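Local atomic coordinates of hypothetical protein PH0156 (Pyrococcus horikoshii, PDB entry 2P62), a protein that is of unknown function but belongs to a family in the Toprim-like clan, so it may act on nucleic acids or phosphate-containing substrates. Residues K4-E9 and L60-A65; W42-G47 and P72-S77; A157-L162 and E221-F226. All blocks are in the same frame, centred on the assembly; numbering follows the deposited sequence.

Contact 1. Residues K4-E9 and L60-A65; sequences KLIIVE and LVIIHA
Lys-4 lies beside Leu-60 at the start of a parallel strand pair that illustrates how a short ladder can bind backbone and side chains together. Its first torsion sets CG anti to the carbonyl carbon (chi1 -57°), and the chain then runs out extended. Lys-4 CB meets Leu-60 CD2 at 3.6 Å, CG passes the same methyl a little farther off, and Lys-4 CD is again close to Leu-60 CD2, at 3.9 Å. The aliphatic stem thus runs alongside one leucine branch before the ammonium group leaves it. NZ ends in a salt bridge to Glu-91 and hydrogen bonds to the carbonyl oxygens of Met-239 and Gly-241, so this buried charge is well satisfied.

Four backbone bonds zip the strands together, with Ile-6 central: its N donates to Val-61 O at 2.7 Å and its O accepts from Ile-63 N. Lys-4 O and Val-8 N make the outer two, to Val-61 N and Ile-63 O. A fifth bond, from Ala-65 N to Glu-9 O at 3.0 Å, lies beyond the regular strands and reaches its carbonyl from above the plane.

On the face shared with Lys-4, Ile-6 CB packs on Ile-62 CG1 at 4.0 Å. On the face of Leu-5 and Ile-7, Ile-63 turns CG1 between its backbone N and carbonyl carbon (chi1 61°), bringing CD1 to 3.8 Å from Ile-7 CG1. Leu-5 CD1 packs on Val-61 CG1. Past the ladder, Val-8 CG2 presses on His-64 CB at 3.5 Å.

Strand 89-97 bonds to the other edge of strand 2-7. Helix 11-23 covers Leu-60 and Ile-62 through Leu-21, while helix 71-84 meets the other face, Val-78 on Leu-5 and Ile-71 on Ile-7.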
loop_
_atom_site.group_PDB
_atom_site.type_symbol
_atom_site.label_atom_id
_atom_site.label_comp_id
_atom_site.label_asym_id
_atom_site.label_seq_id
_atom_site.Cartn_x
_atom_site.Cartn_y
_atom_site.Cartn_z
ATOM N N LYS A 4 15.805 20.794 5.217
ATOM C CA LYS A 4 15.966 19.829 6.293
ATOM C C LYS A 4 15.611 18.462 5.716
ATOM O O LYS A 4 14.607 18.318 5.016
ATOM C CB LYS A 4 15.028 20.155 7.452
ATOM C CG LYS A 4 15.201 21.548 8.018
ATOM C CD LYS A 4 14.438 21.697 9.311
ATOM C CE LYS A 4 14.561 23.113 9.867
ATOM N NZ LYS A 4 13.871 23.196 11.186
ATOM N N LEU A 5 16.445 17.466 6.002
ATOM C CA LEU A 5 16.231 16.111 5.512
ATOM C C LEU A 5 15.653 15.199 6.599
ATOM O O LEU A 5 16.173 15.127 7.717
ATOM C CB LEU A 5 17.557 15.535 4.997
ATOM C CG LEU A 5 17.562 14.111 4.426
ATOM C CD1 LEU A 5 16.608 14.042 3.232
ATOM C CD2 LEU A 5 18.980 13.723 4.000
ATOM N N ILE A 6 14.566 14.515 6.258
ATOM C CA ILE A 6 13.911 13.586 7.169
ATOM C C ILE A 6 13.964 12.182 6.569
ATOM O O ILE A 6 13.419 11.929 5.494
ATOM C CB ILE A 6 12.440 13.974 7.422
ATOM C CG1 ILE A 6 12.365 15.417 7.936
ATOM C CG2 ILE A 6 11.823 13.000 8.431
ATOM C CD1 ILE A 6 10.973 15.882 8.362
ATOM N N ILE A 7 14.641 11.278 7.271
ATOM C CA ILE A 7 14.795 9.902 6.820
ATOM C C ILE A 7 14.003 8.934 7.685
ATOM O O ILE A 7 14.232 8.834 8.890
ATOM C CB ILE A 7 16.274 9.465 6.854
ATOM C CG1 ILE A 7 17.141 10.484 6.099
ATOM C CG2 ILE A 7 16.404 8.067 6.236
ATOM C CD1 ILE A 7 18.641 10.237 6.213
ATOM N N VAL A 8 13.065 8.229 7.064
ATOM C CA VAL A 8 12.238 7.257 7.764
ATOM C C VAL A 8 12.421 5.905 7.097
ATOM O O VAL A 8 13.052 5.816 6.041
ATOM C CB VAL A 8 10.749 7.654 7.718
ATOM C CG1 VAL A 8 10.539 8.953 8.474
ATOM C CG2 VAL A 8 10.295 7.799 6.275
ATOM N N GLU A 9 11.862 4.854 7.691
ATOM C CA GLU A 9 12.016 3.517 7.126
ATOM C C GLU A 9 11.079 3.157 5.975
ATOM O O GLU A 9 11.531 2.624 4.968
ATOM C CB GLU A 9 11.885 2.449 8.215
ATOM C CG GLU A 9 12.317 1.073 7.728
ATOM C CD GLU A 9 12.202 0.005 8.796
ATOM O OE1 GLU A 9 12.516 0.303 9.970
ATOM O OE2 GLU A 9 11.811 -1.136 8.460
ATOM N N LEU A 60 11.148 20.665 3.748
ATOM C CA LEU A 60 11.404 19.383 4.388
ATOM C C LEU A 60 11.424 18.308 3.313
ATOM O O LEU A 60 10.430 18.087 2.621
ATOM C CB LEU A 60 10.319 19.058 5.411
ATOM C CG LEU A 60 10.208 20.050 6.568
ATOM C CD1 LEU A 60 8.984 19.731 7.391
ATOM C CD2 LEU A 60 11.472 20.014 7.410
ATOM N N VAL A 61 12.571 17.657 3.166
ATOM C CA VAL A 61 12.733 16.595 2.191
ATOM C C VAL A 61 12.656 15.282 2.956
ATOM O O VAL A 61 13.535 14.969 3.750
ATOM C CB VAL A 61 14.093 16.712 1.476
ATOM C CG1 VAL A 61 14.245 15.587 0.459
ATOM C CG2 VAL A 61 14.193 18.073 0.774
ATOM N N ILE A 62 11.593 14.525 2.718
ATOM C CA ILE A 62 11.379 13.253 3.397
ATOM C C ILE A 62 11.639 12.085 2.453
ATOM O O ILE A 62 11.099 12.044 1.347
ATOM C CB ILE A 62 9.927 13.152 3.896
ATOM C CG1 ILE A 62 9.570 14.416 4.675
ATOM C CG2 ILE A 62 9.738 11.910 4.755
ATOM C CD1 ILE A 62 8.144 14.463 5.086
ATOM N N ILE A 63 12.464 11.137 2.892
ATOM C CA ILE A 63 12.769 9.958 2.084
ATOM C C ILE A 63 12.560 8.698 2.907
ATOM O O ILE A 63 12.720 8.717 4.127
ATOM C CB ILE A 63 14.240 9.947 1.580
ATOM C CG1 ILE A 63 15.203 9.940 2.765
ATOM C CG2 ILE A 63 14.512 11.155 0.719
ATOM C CD1 ILE A 63 16.657 9.877 2.356
ATOM N N HIS A 64 12.206 7.607 2.234
ATOM C CA HIS A 64 12.001 6.318 2.889
ATOM C C HIS A 64 12.434 5.191 1.954
ATOM O O HIS A 64 12.788 5.446 0.803
ATOM C CB HIS A 64 10.533 6.118 3.263
ATOM C CG HIS A 64 9.636 5.883 2.089
ATOM N ND1 HIS A 64 9.121 6.908 1.325
ATOM C CD2 HIS A 64 9.173 4.736 1.540
ATOM C CE1 HIS A 64 8.379 6.403 0.358
ATOM N NE2 HIS A 64 8.394 5.087 0.466
ATOM N N ALA A 65 12.390 3.954 2.454
ATOM C CA ALA A 65 12.782 2.764 1.686
ATOM C C ALA A 65 14.124 2.999 0.993
ATOM O O ALA A 65 14.338 2.584 -0.150
ATOM C CB ALA A 65 11.699 2.415 0.651
#

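Contact 2. Residues W42-G47 and P72-S77; sequences WGFRIG and PKVLKS
Gly-43 faces Val-74 with a CA-to-CA separation of 4.7 Å, a worked example of how a glycine lets a chain turn hard against a helix. It is the first residue to leave helical geometry after helix 39-42, and its positive phi (77°) swings the backbone out of the helix. With no side chain between, Gly-43 CA comes to 3.3 Å from Ser-77 OG, a contact of carbon with oxygen.

That hydroxyl is employed within its own helix. Ser-77 turns OG anti to its carbonyl carbon (chi1 -52°) and donates to Lys-73 O at 2.9 Å, one turn back. Lys-73 O also receives the longer bond from Ser-77 N, the two donors arriving from opposite faces of the carbonyl plane. Ser-77 CB meanwhile rests 3.6 Å from Trp-42 C.

Val-74 divides its two methyls between backbone and ring. Val-74 CG1 abuts the rim of Phe-44, near the ring plane, at 3.6 Å from CE2; Val-74 CG2 lies 3.7 Å from Gly-43 O. One face of the same phenyl ring is covered at its centre by Trp-42 CB, so Trp-42 lies over a face of the ring and Val-74 meets its edge. The bent chain of Lys-73 brings CD and CE against Gly-43 O.

No hydrogen bond joins the two segments. The arrangement is a glycine-ended helix lying against the connecting helix of a beta-alpha-beta crossover, in which helix 71-84 links the parallel strands 58-63 and 89-97 of an alpha/beta fold consistent with a Toprim-like domain.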
loop_
_atom_site.group_PDB
_atom_site.type_symbol
_atom_site.label_atom_id
_atom_site.label_comp_id
_atom_site.label_asym_id
_atom_site.label_seq_id
_atom_site.Cartn_x
_atom_site.Cartn_y
_atom_site.Cartn_z
ATOM N N TRP A 42 22.948 14.313 -3.276
ATOM C CA TRP A 42 22.126 13.721 -2.226
ATOM C C TRP A 42 22.440 12.263 -1.924
ATOM O O TRP A 42 22.206 11.797 -0.808
ATOM C CB TRP A 42 20.645 13.845 -2.574
ATOM C CG TRP A 42 20.140 15.245 -2.532
ATOM C CD1 TRP A 42 20.122 16.145 -3.559
ATOM C CD2 TRP A 42 19.571 15.911 -1.402
ATOM N NE1 TRP A 42 19.572 17.331 -3.138
ATOM C CE2 TRP A 42 19.228 17.215 -1.816
ATOM C CE3 TRP A 42 19.322 15.534 -0.076
ATOM C CZ2 TRP A 42 18.640 18.145 -0.953
ATOM C CZ3 TRP A 42 18.737 16.459 0.781
ATOM C CH2 TRP A 42 18.405 17.750 0.338
ATOM N N GLY A 43 22.956 11.538 -2.911
ATOM C CA GLY A 43 23.287 10.141 -2.695
ATOM C C GLY A 43 22.080 9.221 -2.697
ATOM O O GLY A 43 22.144 8.098 -2.194
ATOM N N PHE A 44 20.975 9.697 -3.261
ATOM C CA PHE A 44 19.751 8.903 -3.337
ATOM C C PHE A 44 19.881 7.864 -4.449
ATOM O O PHE A 44 20.774 7.957 -5.296
ATOM C CB PHE A 44 18.547 9.814 -3.609
ATOM C CG PHE A 44 18.247 10.784 -2.494
ATOM C CD1 PHE A 44 17.472 11.919 -2.731
ATOM C CD2 PHE A 44 18.738 10.567 -1.209
ATOM C CE1 PHE A 44 17.197 12.832 -1.705
ATOM C CE2 PHE A 44 18.469 11.469 -0.178
ATOM C CZ PHE A 44 17.696 12.604 -0.427
ATOM N N ARG A 45 18.998 6.868 -4.439
ATOM C CA ARG A 45 19.028 5.831 -5.464
ATOM C C ARG A 45 18.451 6.358 -6.772
ATOM O O ARG A 45 17.749 7.373 -6.791
ATOM C CB ARG A 45 18.252 4.593 -5.012
ATOM C CG ARG A 45 16.806 4.852 -4.647
ATOM C CD ARG A 45 16.076 3.558 -4.294
ATOM N NE ARG A 45 16.761 2.788 -3.255
ATOM C CZ ARG A 45 17.745 1.920 -3.483
ATOM N NH1 ARG A 45 18.307 1.269 -2.471
ATOM N NH2 ARG A 45 18.161 1.687 -4.720
ATOM N N ILE A 46 18.758 5.654 -7.858
ATOM C CA ILE A 46 18.329 6.010 -9.211
ATOM C C ILE A 46 17.008 6.757 -9.395
ATOM O O ILE A 46 16.999 7.986 -9.502
ATOM C CB ILE A 46 18.315 4.761 -10.138
ATOM C CG1 ILE A 46 18.176 3.473 -9.312
ATOM C CG2 ILE A 46 19.588 4.730 -10.977
ATOM C CD1 ILE A 46 16.868 3.342 -8.552
ATOM N N GLY A 47 15.899 6.021 -9.443
ATOM C CA GLY A 47 14.605 6.650 -9.651
ATOM C C GLY A 47 13.790 6.897 -8.399
ATOM O O GLY A 47 12.679 6.389 -8.255
ATOM N N PRO A 72 23.893 5.438 5.424
ATOM C CA PRO A 72 25.209 6.061 5.594
ATOM C C PRO A 72 25.704 6.664 4.282
ATOM O O PRO A 72 26.403 7.680 4.261
ATOM C CB PRO A 72 26.082 4.900 6.066
ATOM C CG PRO A 72 25.453 3.718 5.387
ATOM C CD PRO A 72 23.980 3.978 5.614
ATOM N N LYS A 73 25.330 6.019 3.185
ATOM C CA LYS A 73 25.713 6.478 1.859
ATOM C C LYS A 73 25.052 7.838 1.618
ATOM O O LYS A 73 25.667 8.760 1.078
ATOM C CB LYS A 73 25.269 5.436 0.823
ATOM C CG LYS A 73 25.697 5.690 -0.623
ATOM C CD LYS A 73 24.598 6.390 -1.429
ATOM C CE LYS A 73 24.451 5.796 -2.841
ATOM N NZ LYS A 73 25.721 5.802 -3.644
ATOM N N VAL A 74 23.802 7.966 2.047
ATOM C CA VAL A 74 23.072 9.217 1.888
ATOM C C VAL A 74 23.647 10.324 2.762
ATOM O O VAL A 74 23.757 11.467 2.327
ATOM C CB VAL A 74 21.593 9.037 2.242
ATOM C CG1 VAL A 74 20.883 10.390 2.231
ATOM C CG2 VAL A 74 20.952 8.088 1.258
ATOM N N LEU A 75 24.006 9.974 3.994
ATOM C CA LEU A 75 24.563 10.930 4.939
ATOM C C LEU A 75 25.900 11.468 4.475
ATOM O O LEU A 75 26.182 12.660 4.599
ATOM C CB LEU A 75 24.742 10.282 6.318
ATOM C CG LEU A 75 23.552 10.341 7.274
ATOM C CD1 LEU A 75 23.784 9.442 8.490
ATOM C CD2 LEU A 75 23.362 11.784 7.706
ATOM N N LYS A 76 26.726 10.576 3.944
ATOM C CA LYS A 76 28.046 10.965 3.479
ATOM C C LYS A 76 27.913 11.989 2.353
ATOM O O LYS A 76 28.528 13.053 2.394
ATOM C CB LYS A 76 28.809 9.729 3.003
ATOM C CG LYS A 76 30.279 9.971 2.809
ATOM C CD LYS A 76 30.985 8.710 2.335
ATOM C CE LYS A 76 32.502 8.908 2.334
ATOM N NZ LYS A 76 32.893 10.144 1.587
ATOM N N SER A 77 27.087 11.670 1.364
ATOM C CA SER A 77 26.864 12.569 0.248
ATOM C C SER A 77 26.407 13.934 0.734
ATOM O O SER A 77 27.073 14.937 0.489
ATOM C CB SER A 77 25.803 12.008 -0.697
ATOM O OG SER A 77 26.095 10.684 -1.084
#

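Contact 3. Residues A157-L162 and E221-F226; sequences AYLAKL and ELLIRF
Leu-159 lies over one face of the Phe-226 ring, and the torsions of these two residues explain how they meet. Phe-226 carries CG roughly anti to its backbone N, though pulled well off the ideal at chi1 153°, and the ring reaches across to the other helix. Leu-159 CB sits above it in a CH-pi contact, 3.8 Å from the centroid of the Phe-226 ring and 15° off the normal. Leu-159 CG is set almost exactly opposite the backbone N by chi1, and chi2 (59°) then turns Leu-159 CD1 back toward the root of the ring, 3.5 Å from Phe-226 CG. The second methyl, Leu-159 CD2, points on to Leu-223 CD1 at 4.3 Å.

Tyr-158 takes the rim of the ring: its CD1 and Phe-226 CD2 are 3.9 Å apart, each lying in the plane of the other's ring, so edge meets edge with no stacking. The tyrosine and phenylalanine side chains run antiparallel, each pointing back past the other.

Leu-162 spreads over three partners. Leu-162 CB approaches Leu-222 CD1 at 3.9 Å. Leu-162 CD1 lies 3.8 Å from Phe-226 CB, the two side chains running roughly perpendicular, and Leu-162 CD2 lies over one face of the Arg-225 guanidinium, toward its rim. The long, extended arginine chain makes this last meeting possible. Beyond it, Glu-229 joins the polar ends, with a salt bridge to Arg-225 NE and a hydrogen bond to Tyr-158 OH.

Helix 152-162 and helix 220-229 thus meet mainly through apolar side chains, and helix 204-218 packs against the leucines: Tyr-211 and Met-215 touch Leu-159, Met-215 also touches Leu-222, and Ile-216 touches Leu-223.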
loop_
_atom_site.group_PDB
_atom_site.type_symbol
_atom_site.label_atom_id
_atom_site.label_comp_id
_atom_site.label_asym_id
_atom_site.label_seq_id
_atom_site.Cartn_x
_atom_site.Cartn_y
_atom_site.Cartn_z
ATOM N N ALA A 157 -1.160 2.713 18.376
ATOM C CA ALA A 157 -2.046 1.948 19.238
ATOM C C ALA A 157 -2.426 2.797 20.454
ATOM O O ALA A 157 -3.545 2.699 20.961
ATOM C CB ALA A 157 -1.360 0.663 19.690
ATOM N N TYR A 158 -1.497 3.636 20.916
ATOM C CA TYR A 158 -1.756 4.481 22.075
ATOM C C TYR A 158 -2.753 5.582 21.731
ATOM O O TYR A 158 -3.590 5.965 22.555
ATOM C CB TYR A 158 -0.445 5.073 22.609
ATOM C CG TYR A 158 -0.607 5.821 23.910
ATOM C CD1 TYR A 158 -0.768 7.201 23.923
ATOM C CD2 TYR A 158 -0.631 5.142 25.127
ATOM C CE1 TYR A 158 -0.950 7.895 25.112
ATOM C CE2 TYR A 158 -0.811 5.823 26.329
ATOM C CZ TYR A 158 -0.971 7.204 26.311
ATOM O OH TYR A 158 -1.154 7.891 27.491
ATOM N N LEU A 159 -2.667 6.082 20.504
ATOM C CA LEU A 159 -3.590 7.107 20.050
ATOM C C LEU A 159 -4.984 6.475 19.984
ATOM O O LEU A 159 -5.973 7.097 20.367
ATOM C CB LEU A 159 -3.178 7.623 18.668
ATOM C CG LEU A 159 -4.107 8.663 18.021
ATOM C CD1 LEU A 159 -4.216 9.888 18.907
ATOM C CD2 LEU A 159 -3.571 9.047 16.652
ATOM N N ALA A 160 -5.054 5.232 19.508
ATOM C CA ALA A 160 -6.326 4.524 19.408
ATOM C C ALA A 160 -6.921 4.382 20.803
ATOM O O ALA A 160 -8.128 4.532 20.998
ATOM C CB ALA A 160 -6.124 3.146 18.771
ATOM N N LYS A 161 -6.063 4.090 21.770
ATOM C CA LYS A 161 -6.492 3.951 23.153
ATOM C C LYS A 161 -7.123 5.256 23.649
ATOM O O LYS A 161 -8.270 5.269 24.087
ATOM C CB LYS A 161 -5.298 3.572 24.034
ATOM C CG LYS A 161 -5.653 3.289 25.486
ATOM C CD LYS A 161 -4.466 2.670 26.203
ATOM C CE LYS A 161 -4.802 2.275 27.628
ATOM N NZ LYS A 161 -3.668 1.547 28.261
ATOM N N LEU A 162 -6.381 6.355 23.571
ATOM C CA LEU A 162 -6.903 7.641 24.025
ATOM C C LEU A 162 -8.228 7.977 23.371
ATOM O O LEU A 162 -9.094 8.606 23.983
ATOM C CB LEU A 162 -5.911 8.760 23.725
ATOM C CG LEU A 162 -4.513 8.594 24.330
ATOM C CD1 LEU A 162 -3.733 9.900 24.152
ATOM C CD2 LEU A 162 -4.621 8.239 25.800
ATOM N N GLU A 221 -7.392 18.637 20.234
ATOM C CA GLU A 221 -6.708 18.547 21.520
ATOM C C GLU A 221 -6.278 17.143 21.889
ATOM O O GLU A 221 -5.259 16.947 22.559
ATOM C CB GLU A 221 -7.586 19.133 22.626
ATOM C CG GLU A 221 -7.807 20.626 22.448
ATOM C CD GLU A 221 -6.505 21.348 22.131
ATOM O OE1 GLU A 221 -5.543 21.217 22.928
ATOM O OE2 GLU A 221 -6.440 22.035 21.083
ATOM N N LEU A 222 -7.059 16.163 21.459
ATOM C CA LEU A 222 -6.725 14.782 21.745
ATOM C C LEU A 222 -5.390 14.428 21.064
ATOM O O LEU A 222 -4.514 13.844 21.694
ATOM C CB LEU A 222 -7.843 13.863 21.249
ATOM C CG LEU A 222 -7.606 12.384 21.548
ATOM C CD1 LEU A 222 -7.651 12.150 23.059
ATOM C CD2 LEU A 222 -8.662 11.553 20.843
ATOM N N LEU A 223 -5.239 14.796 19.788
ATOM C CA LEU A 223 -4.011 14.514 19.036
ATOM C C LEU A 223 -2.806 15.228 19.645
ATOM O O LEU A 223 -1.723 14.648 19.783
ATOM C CB LEU A 223 -4.145 14.952 17.570
ATOM C CG LEU A 223 -2.887 14.736 16.704
ATOM C CD1 LEU A 223 -2.758 13.255 16.381
ATOM C CD2 LEU A 223 -2.964 15.557 15.418
ATOM N N ILE A 224 -2.996 16.492 20.000
ATOM C CA ILE A 224 -1.930 17.276 20.598
ATOM C C ILE A 224 -1.502 16.634 21.910
ATOM O O ILE A 224 -0.311 16.515 22.186
ATOM C CB ILE A 224 -2.389 18.737 20.826
ATOM C CG1 ILE A 224 -2.470 19.459 19.474
ATOM C CG2 ILE A 224 -1.440 19.448 21.764
ATOM C CD1 ILE A 224 -3.036 20.864 19.546
ATOM N N ARG A 225 -2.476 16.203 22.705
ATOM C CA ARG A 225 -2.200 15.557 23.988
ATOM C C ARG A 225 -1.436 14.258 23.740
ATOM O O ARG A 225 -0.476 13.930 24.444
ATOM C CB ARG A 225 -3.511 15.247 24.709
ATOM C CG ARG A 225 -3.344 14.426 25.970
ATOM C CD ARG A 225 -4.673 13.859 26.453
ATOM N NE ARG A 225 -4.422 12.793 27.417
ATOM C CZ ARG A 225 -5.317 11.896 27.814
ATOM N NH1 ARG A 225 -6.556 11.925 27.331
ATOM N NH2 ARG A 225 -4.959 10.958 28.687
ATOM N N PHE A 226 -1.881 13.516 22.733
ATOM C CA PHE A 226 -1.235 12.271 22.371
ATOM C C PHE A 226 0.224 12.548 22.011
ATOM O O PHE A 226 1.131 11.922 22.561
ATOM C CB PHE A 226 -1.985 11.615 21.201
ATOM C CG PHE A 226 -1.129 10.723 20.342
ATOM C CD1 PHE A 226 -0.705 11.153 19.083
ATOM C CD2 PHE A 226 -0.718 9.474 20.798
ATOM C CE1 PHE A 226 0.114 10.352 18.293
ATOM C CE2 PHE A 226 0.102 8.662 20.019
ATOM C CZ PHE A 226 0.521 9.099 18.765
#

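Overall arrangement
Contacts 1 and 2 belong to one alpha/beta unit and touch directly: Ile-63 CD1 meets Phe-44 CE2 at 3.5 Å, and Leu-5 lies against both Trp-42 and Phe-44. Contact 1 is the sheet core, held mainly by nearly straight backbone hydrogen bonds; contact 2 is also buried but lies on one face of that sheet, and joins loop to helix by packing alone. Their segments alternate along the chain. Contact 3 stands apart in an all-helical region, its centre about 24 Å from that of contact 1 and about 35 Å from that of contact 2. Only partly buried, it relies on apolar and aromatic packing with a charged fringe.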